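Local coordinates for protein glycerol kinase, putative (Plasmodium falciparum, PDB 2W40) that probably phosphorylates glycerol with ATP to give sn-glycerol 3-phosphate, as a member of the FGGY family of carbohydrate kinases, at residues Glu332-Met337 against Asn420-Gln425; Glu338-Thr343 against Arg377-Arg382. All blocks are in the same frame, centred on the assembly; numbering follows the deposited sequence.

Contact 1: residues Glu332-Met337 against Asn420-Gln425; sequences EASDIM and NKPFMQ
Asn-420 lays its carboxamide against the backbone of Ala-333 and Ser-334 at the start of helix 333-339. Asn-420 ND2 is 3.5 Å from Ala-333 C, and its approach to Ser-334 N brings two donors together, so this is van der Waals packing and no hydrogen bond. On the other branch, Asn-420 OD1 packs 3.7 Å from Ser-334 CB and also takes a bond from its own helix. Asn-420 OD1 accepts from Phe-423 N (3.0 Å, N-H...O angle 160°), with the donor well above the carbonyl plane. CG stands anti to the backbone N (chi1 175°), and from there one amide both packs on the neighbouring helix and closes the first turn of helix 421-431.

Asn-420 is thus the N-cap of that helix, in the C-terminal domain of an FGGY kinase, of the sugar kinase/Hsp70/actin superfamily. The short axes of 333-337 and 421-425 pass 8.8 Å apart at 67°. Ser-334 is an ADP-binding residue of this protein, although no nucleotide is bound to this chain; Gly-416, another, lies about 8 Å from the Asn-420 side chain.

Beyond the amide, Pro-422 packs between Ser-334 and Met-337: its CD is 3.8 Å from Ser-334 OG, and its CB is 3.9 Å from Met-337 CB. Met-337 bends at chi3, which carries its methyl over the backbone of 422-423, with Met-337 CE 4.0 Å from Phe-423 CA. Its SD sits at the edge of the Phe-423 ring, near the ring plane, while the two side chains run obliquely to each other. A water molecule bridges the polar side, hydrogen-bonded to Ser-334 OG and accepting from Lys-421 N.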
ATOM      1  N   GLU C 332      19.037   0.691  -2.475  1.00 26.12           N
ATOM      2  CA  GLU C 332      18.509   2.057  -2.449  1.00 28.60           C
ATOM      3  C   GLU C 332      17.975   2.569  -1.104  1.00 26.61           C
ATOM      4  O   GLU C 332      17.713   3.780  -0.961  1.00 26.13           O
ATOM      5  CB  GLU C 332      17.326   2.131  -3.431  1.00 28.29           C
ATOM      6  CG  GLU C 332      17.718   1.901  -4.867  1.00 32.54           C
ATOM      7  CD  GLU C 332      16.511   1.940  -5.817  1.00 34.07           C
ATOM      8  OE1 GLU C 332      15.346   1.898  -5.337  1.00 42.53           O
ATOM      9  OE2 GLU C 332      16.755   2.030  -7.044  1.00 43.25           O
ATOM     10  N   ALA C 333      17.752   1.664  -0.154  1.00 24.66           N
ATOM     11  CA  ALA C 333      17.020   1.996   0.999  1.00 23.31           C
ATOM     12  C   ALA C 333      17.707   3.159   1.764  1.00 24.50           C
ATOM     13  O   ALA C 333      17.002   4.007   2.349  1.00 23.78           O
ATOM     14  CB  ALA C 333      16.881   0.752   1.860  1.00 25.18           C
ATOM     15  N   SER C 334      19.062   3.260   1.740  1.00 21.26           N
ATOM     16  CA  SER C 334      19.711   4.370   2.441  1.00 23.44           C
ATOM     17  C   SER C 334      19.413   5.689   1.745  1.00 23.14           C
ATOM     18  O   SER C 334      19.040   6.721   2.371  1.00 22.86           O
ATOM     19  CB  SER C 334      21.254   4.161   2.526  1.00 23.53           C
ATOM     20  OG  SER C 334      21.957   5.295   3.087  1.00 25.86           O
ATOM     21  N   ASP C 335      19.609   5.660   0.439  1.00 24.27           N
ATOM     22  CA  ASP C 335      19.385   6.862  -0.363  1.00 24.01           C
ATOM     23  C   ASP C 335      17.923   7.280  -0.208  1.00 22.04           C
ATOM     24  O   ASP C 335      17.619   8.472   0.044  1.00 22.16           O
ATOM     25  CB  ASP C 335      19.705   6.612  -1.825  1.00 25.04           C
ATOM     26  CG  ASP C 335      21.208   6.707  -2.126  1.00 31.78           C
ATOM     27  OD1 ASP C 335      21.977   7.330  -1.296  1.00 34.36           O
ATOM     28  OD2 ASP C 335      21.630   6.110  -3.167  1.00 38.26           O
ATOM     29  N   ILE C 336      17.030   6.303  -0.242  1.00 22.26           N
ATOM     30  CA  ILE C 336      15.566   6.589   0.037  1.00 22.81           C
ATOM     31  C   ILE C 336      15.403   7.230   1.401  1.00 22.89           C
ATOM     32  O   ILE C 336      14.712   8.219   1.534  1.00 24.00           O
ATOM     33  CB  ILE C 336      14.618   5.355  -0.056  1.00 21.90           C
ATOM     34  CG1 ILE C 336      14.347   4.953  -1.479  1.00 24.21           C
ATOM     35  CG2 ILE C 336      13.201   5.619   0.613  1.00 17.94           C
ATOM     36  CD1 ILE C 336      13.507   3.626  -1.620  1.00 23.97           C
ATOM     37  N   MET C 337      16.032   6.719   2.434  1.00 24.70           N
ATOM     38  CA  MET C 337      15.918   7.416   3.720  1.00 25.22           C
ATOM     39  C   MET C 337      16.659   8.770   3.863  1.00 26.95           C
ATOM     40  O   MET C 337      16.213   9.645   4.622  1.00 26.46           O
ATOM     41  CB  MET C 337      16.191   6.438   4.848  1.00 26.02           C
ATOM     42  CG  MET C 337      14.916   5.586   5.108  1.00 26.20           C
ATOM     43  SD  MET C 337      15.162   4.652   6.575  1.00 24.04           S
ATOM     44  CE  MET C 337      14.846   5.746   7.952  1.00 21.47           C
ATOM     45  N   ASN C 420      23.142   1.137   6.704  1.00 19.26           N
ATOM     46  CA  ASN C 420      22.249   2.209   6.294  1.00 17.55           C
ATOM     47  C   ASN C 420      22.219   3.102   7.509  1.00 16.11           C
ATOM     48  O   ASN C 420      21.505   2.858   8.500  1.00 15.48           O
ATOM     49  CB  ASN C 420      20.915   1.569   5.912  1.00 17.83           C
ATOM     50  CG  ASN C 420      19.834   2.536   5.578  1.00 20.44           C
ATOM     51  OD1 ASN C 420      19.875   3.727   5.930  1.00 15.83           O
ATOM     52  ND2 ASN C 420      18.788   1.986   4.866  1.00 21.15           N
ATOM     53  N   LYS C 421      23.013   4.176   7.448  1.00 16.56           N
ATOM     54  CA  LYS C 421      23.125   5.120   8.583  1.00 17.97           C
ATOM     55  C   LYS C 421      21.812   5.793   8.976  1.00 15.99           C
ATOM     56  O   LYS C 421      21.540   5.861  10.161  1.00 14.96           O
ATOM     57  CB  LYS C 421      24.190   6.220   8.353  1.00 21.04           C
ATOM     58  CG  LYS C 421      25.629   5.679   8.379  1.00 25.60           C
ATOM     59  CD  LYS C 421      26.546   6.613   7.568  1.00 26.59           C
ATOM     60  CE  LYS C 421      28.000   6.591   8.017  1.00 32.59           C
ATOM     61  NZ  LYS C 421      28.545   8.024   8.159  1.00 38.25           N
ATOM     62  N   PRO C 422      21.021   6.338   8.009  1.00 15.31           N
ATOM     63  CA  PRO C 422      19.735   6.893   8.481  1.00 14.83           C
ATOM     64  C   PRO C 422      18.797   5.878   9.097  1.00 12.68           C
ATOM     65  O   PRO C 422      18.119   6.177  10.049  1.00 11.29           O
ATOM     66  CB  PRO C 422      19.103   7.530   7.255  1.00 15.26           C
ATOM     67  CG  PRO C 422      19.888   7.037   6.120  1.00 16.95           C
ATOM     68  CD  PRO C 422      21.268   6.630   6.569  1.00 16.13           C
ATOM     69  N   PHE C 423      18.825   4.675   8.598  1.00 11.13           N
ATOM     70  CA  PHE C 423      18.025   3.619   9.260  1.00 11.32           C
ATOM     71  C   PHE C 423      18.490   3.324  10.666  1.00 11.36           C
ATOM     72  O   PHE C 423      17.670   3.340  11.645  1.00 11.00           O
ATOM     73  CB  PHE C 423      18.115   2.328   8.403  1.00 11.53           C
ATOM     74  CG  PHE C 423      17.352   1.172   8.965  1.00  9.93           C
ATOM     75  CD1 PHE C 423      15.979   1.198   9.124  1.00 11.74           C
ATOM     76  CD2 PHE C 423      18.030   0.041   9.409  1.00 11.58           C
ATOM     77  CE1 PHE C 423      15.245   0.076   9.664  1.00 10.36           C
ATOM     78  CE2 PHE C 423      17.308  -1.025   9.959  1.00 10.71           C
ATOM     79  CZ  PHE C 423      15.919  -1.029  10.045  1.00 13.22           C
ATOM     80  N   MET C 424      19.802   3.108  10.849  1.00 11.35           N
ATOM     81  CA  MET C 424      20.318   2.820  12.188  1.00 10.46           C
ATOM     82  C   MET C 424      20.101   4.015  13.129  1.00  9.50           C
ATOM     83  O   MET C 424      19.807   3.855  14.332  1.00 10.53           O
ATOM     84  CB  MET C 424      21.776   2.427  12.061  1.00 12.04           C
ATOM     85  CG  MET C 424      22.025   1.062  11.422  1.00 12.42           C
ATOM     86  SD  MET C 424      20.801  -0.271  12.028  1.00 17.75           S
ATOM     87  CE  MET C 424      21.520  -0.422  13.556  1.00 14.22           C
ATOM     88  N   GLN C 425      20.212   5.247  12.603  1.00  9.08           N
ATOM     89  CA  GLN C 425      19.978   6.430  13.437  1.00  9.65           C
ATOM     90  C   GLN C 425      18.503   6.464  13.919  1.00 11.30           C
ATOM     91  O   GLN C 425      18.236   6.717  15.062  1.00 11.13           O
ATOM     92  CB  GLN C 425      20.362   7.687  12.680  1.00  9.94           C
ATOM     93  CG  GLN C 425      20.245   8.918  13.588  1.00 10.58           C
ATOM     94  CD  GLN C 425      21.177   8.874  14.808  1.00 12.51           C
ATOM     95  OE1 GLN C 425      22.386   8.891  14.630  1.00 16.63           O
ATOM     96  NE2 GLN C 425      20.630   8.858  15.969  1.00 13.93           N
TER
HETATM   97  O   HOH W   1      24.141   5.142   4.756  1.00 21.99           O

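Contact 2: residues Glu338-Thr343 against Arg377-Arg382; sequences EKCENT and RSHIVR
Arg-382 reaches from helix 377-403 to the chain that leaves the C-terminal end of helix 333-339, a helix-to-loop contact in the C-terminal FGGY domain. Cys-340 is the first residue there to depart from helical backbone angles. The arginine starts with CG anti to the backbone N (chi1 -179°) and remains extended to NE, so its aliphatic part spans the gap. CB and CG pack on the methyl of Thr-343, with Arg-382 CG 3.6 Å from Thr-343 CG2, and the two side chains cross at about a right angle. Arg-382 CD continues past that methyl and comes 3.2 Å from Cys-340 O. Asn-342 CA lies over the guanidinium face near NE, which forms a salt bridge with Glu-386, one turn further along the arginine's own helix. Glu-341 O sits 3.6 Å above the Arg-382 guanidinium plane, over the centre of that face. Arg-382 NH1 then donates to Cys-340 O (2.8 Å, N-H...O angle 142°); the donor lies in the carbonyl plane, but the oxygen is tilted 28° out of the guanidinium plane. The guanidinium thus has one carbonyl oxygen bonded through NH1 and another over its face, just past the end of helix 333-339.

His-379 meets the same loop one turn earlier on its helix. Ser-378 OG sits over the centre of one face of its ring, while Cys-340 SG, in the conformer given, approaches obliquely. At the ring edge, in its plane, His-379 ND1 makes a weak, long hydrogen bond to Asn-342 O, 3.5 Å away.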
ATOM      1  N   GLU C 338      17.703   9.015   3.074  1.00 28.25           N
ATOM      2  CA  GLU C 338      18.324  10.366   3.059  1.00 29.81           C
ATOM      3  C   GLU C 338      17.393  11.398   2.404  1.00 30.35           C
ATOM      4  O   GLU C 338      17.128  12.520   2.971  1.00 30.81           O
ATOM      5  CB  GLU C 338      19.613  10.305   2.248  1.00 32.28           C
ATOM      6  CG  GLU C 338      20.725   9.385   2.783  1.00 36.48           C
ATOM      7  CD  GLU C 338      21.538  10.004   3.956  1.00 42.76           C
ATOM      8  OE1 GLU C 338      21.153  11.147   4.365  1.00 47.42           O
ATOM      9  OE2 GLU C 338      22.532   9.356   4.484  1.00 40.41           O
ATOM     10  N   LYS C 339      16.895  11.006   1.221  1.00 29.35           N
ATOM     11  CA  LYS C 339      16.132  11.900   0.402  1.00 29.21           C
ATOM     12  C   LYS C 339      14.765  12.135   0.959  1.00 25.96           C
ATOM     13  O   LYS C 339      14.213  13.241   0.828  1.00 24.63           O
ATOM     14  CB  LYS C 339      16.001  11.356  -1.007  1.00 30.24           C
ATOM     15  CG  LYS C 339      17.301  11.243  -1.722  1.00 33.51           C
ATOM     16  CD  LYS C 339      17.015  10.951  -3.244  1.00 34.61           C
ATOM     17  CE  LYS C 339      18.249  10.498  -4.035  1.00 37.00           C
ATOM     18  NZ  LYS C 339      18.392  11.366  -5.283  1.00 42.02           N
ATOM     19  N   CYS C 340      14.234  11.080   1.558  1.00 22.81           N
ATOM     20  CA  CYS C 340      12.924  11.090   2.090  0.50 21.68           C
ATOM     21  C   CYS C 340      13.044  11.207   3.601  1.00 20.92           C
ATOM     22  O   CYS C 340      13.224  10.195   4.298  1.00 19.39           O
ATOM     23  CB  CYS C 340      12.202   9.805   1.684  0.50 21.95           C
ATOM     24  SG  CYS C 340      10.498   9.981   1.982  0.50 20.58           S
ATOM     25  N   GLU C 341      12.928  12.421   4.103  0.50 20.32           N
ATOM     26  CA  GLU C 341      13.245  12.707   5.499  0.50 20.14           C
ATOM     27  C   GLU C 341      12.149  12.334   6.470  0.50 18.99           C
ATOM     28  O   GLU C 341      12.373  12.247   7.670  0.50 17.87           O
ATOM     29  CB  GLU C 341      13.560  14.193   5.613  0.50 21.08           C
ATOM     30  CG  GLU C 341      14.806  14.499   4.769  0.50 21.95           C
ATOM     31  CD  GLU C 341      15.189  15.940   4.722  0.50 23.32           C
ATOM     32  OE1 GLU C 341      14.608  16.754   5.485  0.50 27.65           O
ATOM     33  OE2 GLU C 341      16.038  16.255   3.864  0.50 26.76           O
ATOM     34  N   ASN C 342      10.950  12.162   5.933  1.00 17.83           N
ATOM     35  CA  ASN C 342       9.818  11.672   6.732  1.00 17.68           C
ATOM     36  C   ASN C 342       8.854  10.947   5.735  1.00 15.52           C
ATOM     37  O   ASN C 342       9.086  10.901   4.490  1.00 15.56           O
ATOM     38  CB  ASN C 342       9.163  12.813   7.554  1.00 17.16           C
ATOM     39  CG  ASN C 342       8.510  13.861   6.650  1.00 20.59           C
ATOM     40  OD1 ASN C 342       7.700  13.529   5.781  1.00 21.64           O
ATOM     41  ND2 ASN C 342       8.950  15.107   6.754  1.00 24.05           N
ATOM     42  N   THR C 343       7.844  10.288   6.285  1.00 14.26           N
ATOM     43  CA  THR C 343       6.937   9.524   5.457  1.00 13.17           C
ATOM     44  C   THR C 343       5.659  10.259   5.114  1.00 16.36           C
ATOM     45  O   THR C 343       4.746   9.624   4.526  1.00 15.20           O
ATOM     46  CB  THR C 343       6.515   8.244   6.230  1.00 11.47           C
ATOM     47  OG1 THR C 343       5.769   8.631   7.403  1.00 12.68           O
ATOM     48  CG2 THR C 343       7.741   7.331   6.557  1.00 12.15           C
ATOM     49  N   ARG C 377       6.266   6.082  -3.814  1.00 14.33           N
ATOM     50  CA  ARG C 377       6.906   4.792  -3.444  1.00 15.60           C
ATOM     51  C   ARG C 377       7.890   4.946  -2.302  1.00 15.77           C
ATOM     52  O   ARG C 377       7.917   4.155  -1.335  1.00 15.94           O
ATOM     53  CB  ARG C 377       7.739   4.232  -4.651  1.00 18.44           C
ATOM     54  CG  ARG C 377       7.028   3.850  -5.755  1.00 18.74           C
ATOM     55  CD  ARG C 377       7.872   3.094  -6.723  1.00 15.42           C
ATOM     56  NE  ARG C 377       8.963   3.820  -7.387  1.00 17.79           N
ATOM     57  CZ  ARG C 377       9.992   3.185  -7.932  1.00 20.69           C
ATOM     58  NH1 ARG C 377      10.048   1.837  -7.923  1.00 21.72           N
ATOM     59  NH2 ARG C 377      10.977   3.865  -8.562  1.00 25.50           N
ATOM     60  N   SER C 378       8.714   5.961  -2.419  1.00 15.76           N
ATOM     61  CA  SER C 378       9.748   6.271  -1.428  1.00 16.19           C
ATOM     62  C   SER C 378       9.184   6.366  -0.010  1.00 14.85           C
ATOM     63  O   SER C 378       9.764   5.843   0.927  1.00 13.70           O
ATOM     64  CB  SER C 378      10.485   7.573  -1.794  1.00 19.57           C
ATOM     65  OG  SER C 378       9.647   8.747  -1.509  1.00 23.06           O
ATOM     66  N   HIS C 379       8.061   7.051   0.171  1.00 13.47           N
ATOM     67  CA  HIS C 379       7.489   7.205   1.485  1.00 11.34           C
ATOM     68  C   HIS C 379       6.972   5.883   2.037  1.00  9.33           C
ATOM     69  O   HIS C 379       7.060   5.609   3.240  1.00  8.49           O
ATOM     70  CB  HIS C 379       6.313   8.203   1.478  1.00 11.55           C
ATOM     71  CG  HIS C 379       6.613   9.531   0.882  1.00 14.08           C
ATOM     72  ND1 HIS C 379       7.341  10.520   1.530  1.00 23.42           N
ATOM     73  CD2 HIS C 379       6.163  10.090  -0.251  1.00 11.54           C
ATOM     74  CE1 HIS C 379       7.343  11.622   0.788  1.00 19.95           C
ATOM     75  NE2 HIS C 379       6.639  11.379  -0.300  1.00 20.83           N
ATOM     76  N   ILE C 380       6.434   5.048   1.157  1.00 10.07           N
ATOM     77  CA  ILE C 380       5.932   3.701   1.554  1.00 11.45           C
ATOM     78  C   ILE C 380       7.082   2.814   2.001  1.00  9.60           C
ATOM     79  O   ILE C 380       6.990   2.120   2.988  1.00 11.37           O
ATOM     80  CB  ILE C 380       5.089   3.074   0.415  1.00 11.83           C
ATOM     81  CG1 ILE C 380       3.865   4.011   0.118  1.00 13.37           C
ATOM     82  CG2 ILE C 380       4.792   1.589   0.678  1.00 10.60           C
ATOM     83  CD1 ILE C 380       3.043   3.643  -1.201  1.00 14.19           C
ATOM     84  N   VAL C 381       8.152   2.828   1.205  1.00  9.22           N
ATOM     85  CA  VAL C 381       9.402   2.124   1.565  1.00  8.47           C
ATOM     86  C   VAL C 381       9.941   2.560   2.928  1.00  8.58           C
ATOM     87  O   VAL C 381      10.186   1.707   3.817  1.00  9.08           O
ATOM     88  CB  VAL C 381      10.460   2.283   0.404  1.00  9.99           C
ATOM     89  CG1 VAL C 381      11.848   1.715   0.864  1.00 11.64           C
ATOM     90  CG2 VAL C 381       9.929   1.610  -0.815  1.00 10.13           C
ATOM     91  N   ARG C 382      10.077   3.865   3.125  1.00  9.92           N
ATOM     92  CA  ARG C 382      10.541   4.417   4.412  1.00  8.07           C
ATOM     93  C   ARG C 382       9.650   3.987   5.549  1.00  7.75           C
ATOM     94  O   ARG C 382      10.138   3.660   6.604  1.00  7.35           O
ATOM     95  CB  ARG C 382      10.681   5.959   4.331  1.00  9.34           C
ATOM     96  CG  ARG C 382      11.160   6.531   5.613  1.00 10.33           C
ATOM     97  CD  ARG C 382      11.359   8.024   5.627  1.00 11.78           C
ATOM     98  NE  ARG C 382      11.645   8.300   7.008  1.00 16.21           N
ATOM     99  CZ  ARG C 382      12.806   8.630   7.543  1.00 13.41           C
ATOM    100  NH1 ARG C 382      13.852   8.992   6.788  1.00 14.56           N
ATOM    101  NH2 ARG C 382      12.882   8.668   8.852  1.00 15.19           N
TER

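Overall arrangement
The two contacts lie 10 Å apart, centre to centre, on the same side of the chain's centre and within the C-terminal FGGY domain. Helix 333-339 links them: residues 333-337 pack on the N-terminal end of helix 421-431 in contact 1, and its last residues and following loop meet helix 377-403 in contact 2. Along the chain the order is 332-337, 338-343, 377-382, 420-425, so contact 2 falls between the two segments of contact 1. The contacts touch directly, for example where Ile-336 CD1 packs 3.5 Å from Val-381 CG1. Together they place an ADP-binding residue, Ser-334, on a helix held by two others, while Ile-380, on helix 377-403, packs on Trp-320 of the second subunit.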